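Local coordinates for protein aminopeptidase C (Lactobacillus rhamnosus, PDB 4K7C) that probably acts as a hexameric cysteine aminopeptidase of the papain-like C1 family, removing residues from the N terminus of peptides, at residues Ala25-Lys28 with Ala29-Asn33; Ile336-Lys339 with Asp340-Phe343; Gly8-Asp11 with Gln12-Gln15; Glu40-Asp43 with Ser44-Ala47. All coordinates share one frame; numbering follows the deposited sequence.

Contact 1 (Ala25-Lys28 with Ala29-Asn33); sequences ALQK and AVMNN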
loop_
_atom_site.group_PDB
_atom_site.type_symbol
_atom_site.label_atom_id
_atom_site.label_comp_id
_atom_site.label_asym_id
_atom_site.label_seq_id
_atom_site.Cartn_x
_atom_site.Cartn_y
_atom_site.Cartn_z
ATOM N N ALA A 25 -24.962 24.960 8.214
ATOM C CA ALA A 25 -23.519 24.764 8.217
ATOM C C ALA A 25 -23.069 23.537 9.069
ATOM O O ALA A 25 -22.110 22.795 8.684
ATOM C CB ALA A 25 -22.829 26.058 8.566
ATOM N N LEU A 26 -23.720 23.334 10.217
ATOM C CA LEU A 26 -23.407 22.180 11.070
ATOM C C LEU A 26 -23.836 20.873 10.401
ATOM O O LEU A 26 -23.102 19.879 10.444
ATOM C CB LEU A 26 -24.052 22.337 12.428
ATOM C CG LEU A 26 -23.638 23.467 13.327
ATOM C CD1 LEU A 26 -24.596 23.624 14.463
ATOM C CD2 LEU A 26 -22.227 23.167 13.840
ATOM N N GLN A 27 -24.978 20.898 9.706
ATOM C CA GLN A 27 -25.446 19.722 8.990
ATOM C C GLN A 27 -24.415 19.241 7.957
ATOM O O GLN A 27 -24.142 18.029 7.792
ATOM C CB GLN A 27 -26.812 20.065 8.367
ATOM C CG GLN A 27 -27.317 19.051 7.398
ATOM C CD GLN A 27 -28.719 19.411 6.942
ATOM O OE1 GLN A 27 -28.965 20.584 6.507
ATOM N NE2 GLN A 27 -29.656 18.500 7.112
ATOM N N LYS A 28 -23.906 20.184 7.184
ATOM C CA LYS A 28 -22.920 19.886 6.165
ATOM C C LYS A 28 -21.677 19.276 6.798
ATOM O O LYS A 28 -21.211 18.221 6.355
ATOM C CB LYS A 28 -22.556 21.144 5.379
ATOM C CG LYS A 28 -23.714 21.561 4.478
ATOM C CD LYS A 28 -23.361 22.752 3.612
ATOM C CE LYS A 28 -24.567 23.277 2.811
ATOM N NZ LYS A 28 -25.704 23.790 3.597
ATOM N N ALA A 29 -21.265 19.814 7.950
ATOM C CA ALA A 29 -20.060 19.263 8.640
ATOM C C ALA A 29 -20.287 17.826 9.028
ATOM O O ALA A 29 -19.455 16.966 8.761
ATOM C CB ALA A 29 -19.663 20.124 9.827
ATOM N N VAL A 30 -21.419 17.516 9.634
ATOM C CA VAL A 30 -21.624 16.180 10.154
ATOM C C VAL A 30 -21.925 15.201 9.025
ATOM O O VAL A 30 -21.466 14.040 9.062
ATOM C CB VAL A 30 -22.790 16.225 11.144
ATOM C CG1 VAL A 30 -22.974 14.829 11.714
ATOM C CG2 VAL A 30 -22.487 17.245 12.296
HETATM N N MSE A 31 -22.714 15.637 8.012
HETATM C CA MSE A 31 -22.946 14.775 6.826
HETATM C C MSE A 31 -21.596 14.368 6.206
HETATM O O MSE A 31 -21.424 13.234 5.767
HETATM C CB MSE A 31 -23.704 15.550 5.729
HETATM C CG MSE A 31 -25.188 15.639 6.101
HETATM SE SE MSE A 31 -26.131 16.806 4.790
HETATM C CE MSE A 31 -26.259 15.477 3.365
ATOM N N ASN A 32 -20.685 15.308 6.078
ATOM C CA ASN A 32 -19.407 15.103 5.356
ATOM C C ASN A 32 -18.362 14.307 6.157
ATOM O O ASN A 32 -17.658 13.491 5.556
ATOM C CB ASN A 32 -18.789 16.448 4.955
ATOM C CG ASN A 32 -19.608 17.213 3.918
ATOM O OD1 ASN A 32 -19.407 18.428 3.785
ATOM N ND2 ASN A 32 -20.530 16.574 3.259
ATOM N N ASN A 33 -18.335 14.492 7.482
ATOM C CA ASN A 33 -17.188 14.070 8.357
ATOM C C ASN A 33 -17.571 13.131 9.454
ATOM O O ASN A 33 -16.669 12.446 10.012
ATOM C CB ASN A 33 -16.454 15.284 8.905
ATOM C CG ASN A 33 -16.022 16.242 7.798
ATOM O OD1 ASN A 33 -15.117 15.963 7.012
ATOM N ND2 ASN A 33 -16.699 17.367 7.709
#
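The first half of helix 23-39 is held here by i to i+4 backbone bonds, and the contact is made between one turn and the next. M31 N gives its hydrogen to Q27 O at 2.8 Å, with an N-H...O angle of 165°. V30 N bonds to L26 O, and N32 N bonds to K28 O.

M31 and Q27 leave the helix one turn apart and run along each other. M31 is a selenomethionine, used for the structure determination. Its CG sits beside its own backbone N (chi1 -77°), which brings CG to 3.1 Å from Q27 O. The chain then bends at chi3, and SE rests 3.6 Å from Q27 CG. V30 CG2 lies 3.3 Å from L26 O. One turn on, N33 ND2 reaches back to A29 O at 3.0 Å, in the carbonyl plane and on a lone pair.

L26 and V30 face helix 339-343 through L342. The amide of Q27 is buried against the third subunit: NE2 bonds to N221 OD1 and A216 O there. N33 ND2 also bonds to A37 O of the second subunit.

The helix is therefore shared by two interfaces. The methylene part of Q27 packs within its own chain, while its NE2, with two carbonyl-type acceptors, is satisfied by a neighbouring subunit.

Contact 2 (Ile336-Lys339 with Asp340-Phe343); sequences IYKK and DDLF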
loop_
_atom_site.group_PDB
_atom_site.type_symbol
_atom_site.label_atom_id
_atom_site.label_comp_id
_atom_site.label_asym_id
_atom_site.label_seq_id
_atom_site.Cartn_x
_atom_site.Cartn_y
_atom_site.Cartn_z
ATOM N N ILE A 336 -13.496 15.299 25.237
ATOM C CA ILE A 336 -12.870 15.010 23.933
ATOM C C ILE A 336 -13.795 15.307 22.779
ATOM O O ILE A 336 -13.321 15.720 21.698
ATOM C CB ILE A 336 -12.162 13.638 23.871
ATOM C CG1 ILE A 336 -11.327 13.520 22.626
ATOM C CG2 ILE A 336 -13.196 12.484 23.859
ATOM C CD1 ILE A 336 -10.205 14.510 22.516
ATOM N N TYR A 337 -15.101 15.156 23.004
ATOM C CA TYR A 337 -16.129 15.549 22.040
ATOM C C TYR A 337 -17.065 16.501 22.696
ATOM O O TYR A 337 -17.284 16.400 23.889
ATOM C CB TYR A 337 -16.941 14.367 21.540
ATOM C CG TYR A 337 -16.095 13.249 20.938
ATOM C CD1 TYR A 337 -15.372 13.421 19.771
ATOM C CD2 TYR A 337 -16.043 11.992 21.542
ATOM C CE1 TYR A 337 -14.630 12.376 19.240
ATOM C CE2 TYR A 337 -15.299 10.928 21.048
ATOM C CZ TYR A 337 -14.565 11.111 19.886
ATOM O OH TYR A 337 -13.821 10.114 19.364
ATOM N N LYS A 338 -17.625 17.427 21.908
ATOM C CA LYS A 338 -18.717 18.278 22.414
ATOM C C LYS A 338 -19.950 18.048 21.596
ATOM O O LYS A 338 -20.354 18.885 20.761
ATOM C CB LYS A 338 -18.298 19.721 22.393
ATOM C CG LYS A 338 -17.216 20.026 23.367
ATOM C CD LYS A 338 -17.674 19.975 24.840
ATOM C CE LYS A 338 -16.672 20.423 25.856
ATOM N NZ LYS A 338 -17.192 20.284 27.271
ATOM N N LYS A 339 -20.513 16.859 21.775
ATOM C CA LYS A 339 -21.709 16.498 21.035
ATOM C C LYS A 339 -22.949 17.279 21.404
ATOM O O LYS A 339 -23.700 17.661 20.519
ATOM C CB LYS A 339 -21.997 15.002 21.110
ATOM C CG LYS A 339 -20.907 14.185 20.510
ATOM C CD LYS A 339 -20.924 12.759 21.011
ATOM C CE LYS A 339 -19.835 11.933 20.356
ATOM N NZ LYS A 339 -19.730 10.610 21.035
ATOM N N ASP A 340 -23.131 17.579 22.686
ATOM C CA ASP A 340 -24.336 18.313 23.145
ATOM C C ASP A 340 -24.353 19.673 22.452
ATOM O O ASP A 340 -25.376 20.097 21.936
ATOM C CB ASP A 340 -24.390 18.484 24.673
ATOM C CG ASP A 340 -24.177 17.176 25.489
ATOM O OD1 ASP A 340 -23.251 16.344 25.162
ATOM O OD2 ASP A 340 -24.927 17.018 26.507
ATOM N N ASP A 341 -23.191 20.312 22.400
ATOM C CA ASP A 341 -23.073 21.594 21.740
ATOM C C ASP A 341 -23.377 21.476 20.252
ATOM O O ASP A 341 -24.178 22.263 19.663
ATOM C CB ASP A 341 -21.636 22.081 21.766
ATOM C CG ASP A 341 -21.206 22.674 23.105
ATOM O OD1 ASP A 341 -22.082 22.933 23.983
ATOM O OD2 ASP A 341 -19.968 22.925 23.235
ATOM N N LEU A 342 -22.820 20.444 19.606
ATOM C CA LEU A 342 -22.997 20.246 18.158
ATOM C C LEU A 342 -24.453 20.065 17.747
ATOM O O LEU A 342 -24.921 20.737 16.819
ATOM C CB LEU A 342 -22.267 18.982 17.707
ATOM C CG LEU A 342 -22.360 18.531 16.254
ATOM C CD1 LEU A 342 -22.078 19.620 15.239
ATOM C CD2 LEU A 342 -21.360 17.362 16.049
ATOM N N PHE A 343 -25.169 19.250 18.510
ATOM C CA PHE A 343 -26.543 18.939 18.200
ATOM C C PHE A 343 -27.603 19.803 18.945
ATOM O O PHE A 343 -28.806 19.540 18.754
ATOM C CB PHE A 343 -26.857 17.480 18.464
ATOM C CG PHE A 343 -26.158 16.535 17.569
ATOM C CD1 PHE A 343 -26.650 16.295 16.286
ATOM C CD2 PHE A 343 -24.932 16.067 17.889
ATOM C CE1 PHE A 343 -26.038 15.452 15.429
ATOM C CE2 PHE A 343 -24.264 15.212 16.997
ATOM C CZ PHE A 343 -24.834 14.880 15.789
#
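K338 and D341 both carry CG beside their own backbone N (chi1 -68° and -78°), and this lays the two side chains alongside each other. D341 OD2 comes to 3.7 Å from K338 CB and stays near CG and CD. K338 turns again at chi2. Its NZ ends 5.6 Å from D341 OD2, too far for a salt bridge, so the carboxylate meets the methylenes of the lysine and not its ammonium group.

K338 is the N-cap of helix 339-343. Its carbonyl starts the helical bonding: L342 N donates to K338 O at 3.1 Å. The next bond, from F343 N to K339 O, is 3.0 Å long and nearly linear at 163°. The same carbonyl oxygen lies at the edge of the F343 ring, near its plane, 3.3 Å from CD2. L342 CG sits over one face of that ring, nearer the ring's margin than its middle. L342 CB also touches K339 O, at 3.4 Å.

F343 packs on L175 of the third subunit, and F343 O accepts from R213 NE of that subunit. D340 OD2 accepts from the backbone N-H of F347, later in the chain.

K339 O thus serves both a backbone N-H and the rim of an aromatic ring. The opposite charges of K338 and D341 probably attract only weakly at their separation, and D341 may also interact favourably with the positive N-terminal end of the helix.

Contact 3 (Gly8-Asp11 with Gln12-Gln15); sequences GDLD and QFKQ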
loop_
_atom_site.group_PDB
_atom_site.type_symbol
_atom_site.label_atom_id
_atom_site.label_comp_id
_atom_site.label_asym_id
_atom_site.label_seq_id
_atom_site.Cartn_x
_atom_site.Cartn_y
_atom_site.Cartn_z
ATOM N N GLY A 8 -48.015 16.843 10.407
ATOM C CA GLY A 8 -47.940 18.103 11.243
ATOM C C GLY A 8 -46.760 18.100 12.198
ATOM O O GLY A 8 -46.050 19.085 12.294
ATOM N N ASP A 9 -46.434 16.930 12.707
ATOM C CA ASP A 9 -45.312 16.770 13.623
ATOM C C ASP A 9 -44.018 16.972 12.822
ATOM O O ASP A 9 -43.077 17.633 13.294
ATOM C CB ASP A 9 -45.240 15.336 14.191
ATOM C CG ASP A 9 -46.412 14.965 15.092
ATOM O OD1 ASP A 9 -47.023 15.857 15.690
ATOM O OD2 ASP A 9 -46.698 13.730 15.196
ATOM N N LEU A 10 -43.945 16.349 11.652
ATOM C CA LEU A 10 -42.816 16.546 10.692
ATOM C C LEU A 10 -42.565 17.970 10.293
ATOM O O LEU A 10 -41.414 18.530 10.379
ATOM C CB LEU A 10 -42.920 15.644 9.429
ATOM C CG LEU A 10 -42.875 14.126 9.626
ATOM C CD1 LEU A 10 -43.140 13.507 8.281
ATOM C CD2 LEU A 10 -41.584 13.657 10.252
ATOM N N ASP A 11 -43.653 18.692 9.979
ATOM C CA ASP A 11 -43.517 20.120 9.781
ATOM C C ASP A 11 -42.914 20.810 10.989
ATOM O O ASP A 11 -42.001 21.650 10.832
ATOM C CB ASP A 11 -44.892 20.787 9.466
ATOM C CG ASP A 11 -45.441 20.435 8.124
ATOM O OD1 ASP A 11 -44.699 19.878 7.235
ATOM O OD2 ASP A 11 -46.646 20.706 7.958
ATOM N N GLN A 12 -43.355 20.484 12.191
ATOM C CA GLN A 12 -42.886 21.150 13.325
ATOM C C GLN A 12 -41.355 20.795 13.561
ATOM O O GLN A 12 -40.582 21.640 13.944
ATOM C CB GLN A 12 -43.663 20.761 14.538
ATOM C CG GLN A 12 -43.279 21.549 15.756
ATOM C CD GLN A 12 -43.608 23.042 15.647
ATOM O OE1 GLN A 12 -42.701 23.890 15.894
ATOM N NE2 GLN A 12 -44.766 23.368 15.121
ATOM N N PHE A 13 -40.974 19.556 13.288
ATOM C CA PHE A 13 -39.582 19.121 13.525
ATOM C C PHE A 13 -38.692 19.860 12.529
ATOM O O PHE A 13 -37.616 20.307 12.883
ATOM C CB PHE A 13 -39.384 17.611 13.338
ATOM C CG PHE A 13 -40.228 16.772 14.182
ATOM C CD1 PHE A 13 -40.545 17.141 15.471
ATOM C CD2 PHE A 13 -40.719 15.591 13.686
ATOM C CE1 PHE A 13 -41.384 16.361 16.231
ATOM C CE2 PHE A 13 -41.573 14.851 14.420
ATOM C CZ PHE A 13 -41.869 15.208 15.686
ATOM N N LYS A 14 -39.137 20.035 11.284
ATOM C CA LYS A 14 -38.376 20.826 10.294
ATOM C C LYS A 14 -38.234 22.307 10.620
ATOM O O LYS A 14 -37.166 22.906 10.444
ATOM C CB LYS A 14 -38.925 20.651 8.884
ATOM C CG LYS A 14 -38.813 19.261 8.302
ATOM C CD LYS A 14 -39.555 19.150 6.982
ATOM C CE LYS A 14 -39.521 17.732 6.510
ATOM N NZ LYS A 14 -40.149 17.581 5.187
ATOM N N GLN A 15 -39.268 22.866 11.223
ATOM C CA GLN A 15 -39.198 24.202 11.771
ATOM C C GLN A 15 -38.197 24.380 12.905
ATOM O O GLN A 15 -37.391 25.341 12.862
ATOM C CB GLN A 15 -40.605 24.632 12.208
ATOM C CG GLN A 15 -40.613 26.079 12.727
ATOM C CD GLN A 15 -42.041 26.561 13.012
ATOM O OE1 GLN A 15 -42.781 26.944 12.096
ATOM N NE2 GLN A 15 -42.398 26.566 14.256
HETATM O O HOH W 1 -43.282 17.562 6.299
#
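F13 lies with one ring face over D9 O, the oxygen standing 3.0 Å above the plane and over the ring centre. The same oxygen accepts from F13 N at 2.8 Å. D9 CB touches the outer end of the ring at CZ, 3.7 Å away, on the same side as D9 O. L10 CD2 meets F13 CD2 at 4.0 Å, an apolar touch in which the two side chains cross obliquely.

What sets the ring there is the first torsion of F13: CG sits beside the backbone N (chi1 -58°), which swings the ring back over the preceding turn. The bonding of helix 7-19 continues with K14 N to L10 O at 2.9 Å and Q15 N to D11 O.

Farther out, a water gives a hydrogen to D11 OD1 at 2.9 Å and accepts a weak bond from K14 NZ. D9 OD2 bonds to T6 N, just before the segment. The F13 ring meets F105 of the third subunit, with the planes at about 80°, and L10 packs on F105 too.

L10 and F13 are thus turned to the third subunit. D11 OD1 and K14 NZ are 5.5 Å apart and share this water; their attraction is probably modest.

Contact 4 (Glu40-Asp43 with Ser44-Ala47); sequences ENTD and SKVA. With GOL (glycerol), chain B.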
loop_
_atom_site.group_PDB
_atom_site.type_symbol
_atom_site.label_atom_id
_atom_site.label_comp_id
_atom_site.label_asym_id
_atom_site.label_seq_id
_atom_site.Cartn_x
_atom_site.Cartn_y
_atom_site.Cartn_z
ATOM N N GLU A 40 -14.871 16.708 17.796
ATOM C CA GLU A 40 -13.664 16.464 18.608
ATOM C C GLU A 40 -13.014 17.853 18.927
ATOM O O GLU A 40 -13.012 18.783 18.113
ATOM C CB GLU A 40 -12.733 15.497 17.916
ATOM C CG GLU A 40 -11.596 15.098 18.840
ATOM C CD GLU A 40 -10.923 13.785 18.486
ATOM O OE1 GLU A 40 -11.444 13.102 17.569
ATOM O OE2 GLU A 40 -9.907 13.447 19.218
ATOM N N ASN A 41 -12.609 17.960 20.177
ATOM C CA ASN A 41 -12.243 19.197 20.857
ATOM C C ASN A 41 -10.758 19.234 21.186
ATOM O O ASN A 41 -10.244 18.518 22.089
ATOM C CB ASN A 41 -13.063 19.199 22.118
ATOM C CG ASN A 41 -12.826 20.390 22.989
ATOM O OD1 ASN A 41 -12.203 21.401 22.645
ATOM N ND2 ASN A 41 -13.265 20.246 24.165
ATOM N N THR A 42 -10.079 20.146 20.525
ATOM C CA THR A 42 -8.671 20.354 20.708
ATOM C C THR A 42 -8.343 20.847 22.147
ATOM O O THR A 42 -7.277 20.559 22.634
ATOM C CB THR A 42 -8.164 21.275 19.653
ATOM O OG1 THR A 42 -8.278 20.579 18.419
ATOM C CG2 THR A 42 -6.734 21.626 19.865
ATOM N N ASP A 43 -9.254 21.507 22.826
ATOM C CA ASP A 43 -9.009 21.891 24.266
ATOM C C ASP A 43 -8.718 20.651 25.162
ATOM O O ASP A 43 -7.939 20.691 26.109
ATOM C CB ASP A 43 -10.167 22.619 24.884
ATOM C CG ASP A 43 -10.454 23.996 24.195
ATOM O OD1 ASP A 43 -9.648 24.445 23.386
ATOM O OD2 ASP A 43 -11.537 24.571 24.423
ATOM N N SER A 44 -9.416 19.575 24.853
ATOM C CA SER A 44 -9.152 18.313 25.539
ATOM C C SER A 44 -7.759 17.801 25.213
ATOM O O SER A 44 -7.003 17.305 26.128
ATOM C CB SER A 44 -10.195 17.309 25.186
ATOM O OG SER A 44 -9.943 16.036 25.728
ATOM N N LYS A 45 -7.426 17.775 23.939
ATOM C CA LYS A 45 -6.068 17.396 23.584
ATOM C C LYS A 45 -4.980 18.173 24.344
ATOM O O LYS A 45 -3.936 17.588 24.768
ATOM C CB LYS A 45 -5.847 17.517 22.093
ATOM C CG LYS A 45 -6.739 16.575 21.231
ATOM C CD LYS A 45 -6.606 16.846 19.721
ATOM C CE LYS A 45 -7.505 15.939 18.927
ATOM N NZ LYS A 45 -7.430 16.207 17.470
ATOM N N VAL A 46 -5.169 19.488 24.477
ATOM C CA VAL A 46 -4.255 20.289 25.266
ATOM C C VAL A 46 -4.214 19.843 26.748
ATOM O O VAL A 46 -3.114 19.657 27.298
ATOM C CB VAL A 46 -4.521 21.794 25.062
ATOM C CG1 VAL A 46 -3.737 22.684 26.017
ATOM C CG2 VAL A 46 -4.283 22.146 23.559
ATOM N N ALA A 47 -5.376 19.667 27.356
ATOM C CA ALA A 47 -5.489 19.303 28.775
ATOM C C ALA A 47 -4.929 17.935 29.049
ATOM O O ALA A 47 -4.502 17.676 30.141
ATOM C CB ALA A 47 -6.960 19.382 29.222
HETATM C C1 GOL B . -10.823 14.727 14.513
HETATM O O1 GOL B . -11.461 13.499 14.659
HETATM C C2 GOL B . -9.349 14.534 14.586
HETATM O O2 GOL B . -8.925 14.302 15.939
HETATM C C3 GOL B . -8.856 15.849 14.002
HETATM O O3 GOL B . -7.578 16.141 14.456
HETATM O O HOH W 2 -9.550 18.233 17.622
#
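K45 reaches back along the first turn of its helix to meet T42, E40 and a glycerol. CB lies 3.4 Å from T42 O. CG sits beside the lysine's own backbone N (chi1 -63°) and is near N41 O. The chain is extended beyond it, and CD passes T42 CA. CE comes to 3.5 Å from E40 OE2, with the two side chains crossing at about a right angle. NZ donates to glycerol O2 at 2.9 Å. It also donates to a water, which lies 2.8 Å from T42 OG1. E40 OE2 is 4.1 Å from NZ, beyond a salt bridge, and lies near D326 OD2; K45 probably eases that like-charge repulsion. Glycerol O1 in turn gives a hydrogen bond to E40 OE1, so the bound molecule bridges the carboxylate and the ammonium group. It probably came from the crystallisation liquor.

All this sits at the start of helix 42-47, whose N-cap is N41. N41 OD1 accepts from D43 N at 3.0 Å, with the donor well above the plane of the side-chain carbonyl (59° out of it). N41 O receives weak bonds from S44 N and K45 N. Regular helical bonding follows, with V46 N to T42 O at 3.0 Å and A47 N to D43 O.

The other end of the cap amide is used as well: N41 ND2 bonds to N335 O. S44 OG bonds to D333 OD2, which ties the first turn to the loop after strand 331-332. T42 packs on M31 of the second subunit and P161 of the fourth.

From the N terminus the order is contact 3, contact 1, contact 4 and, much later, contact 2. Each lies within one short run of chain, so none closes a long loop, and they neither nest nor cross. Contacts 3 and 1 lie on successive helices, 7-19 and 23-39, about 21 Å apart between centres and without touching. Contact 4 opens the next helix, 42-47. Contact 2 returns from far along the chain and touches both contact 1, through L342, and contact 4, through a probable hydrogen bond between I336 O and N41 N. It therefore joins helix 23-39 to the start of helix 42-47. Contacts 1, 2 and 3 all meet the third subunit.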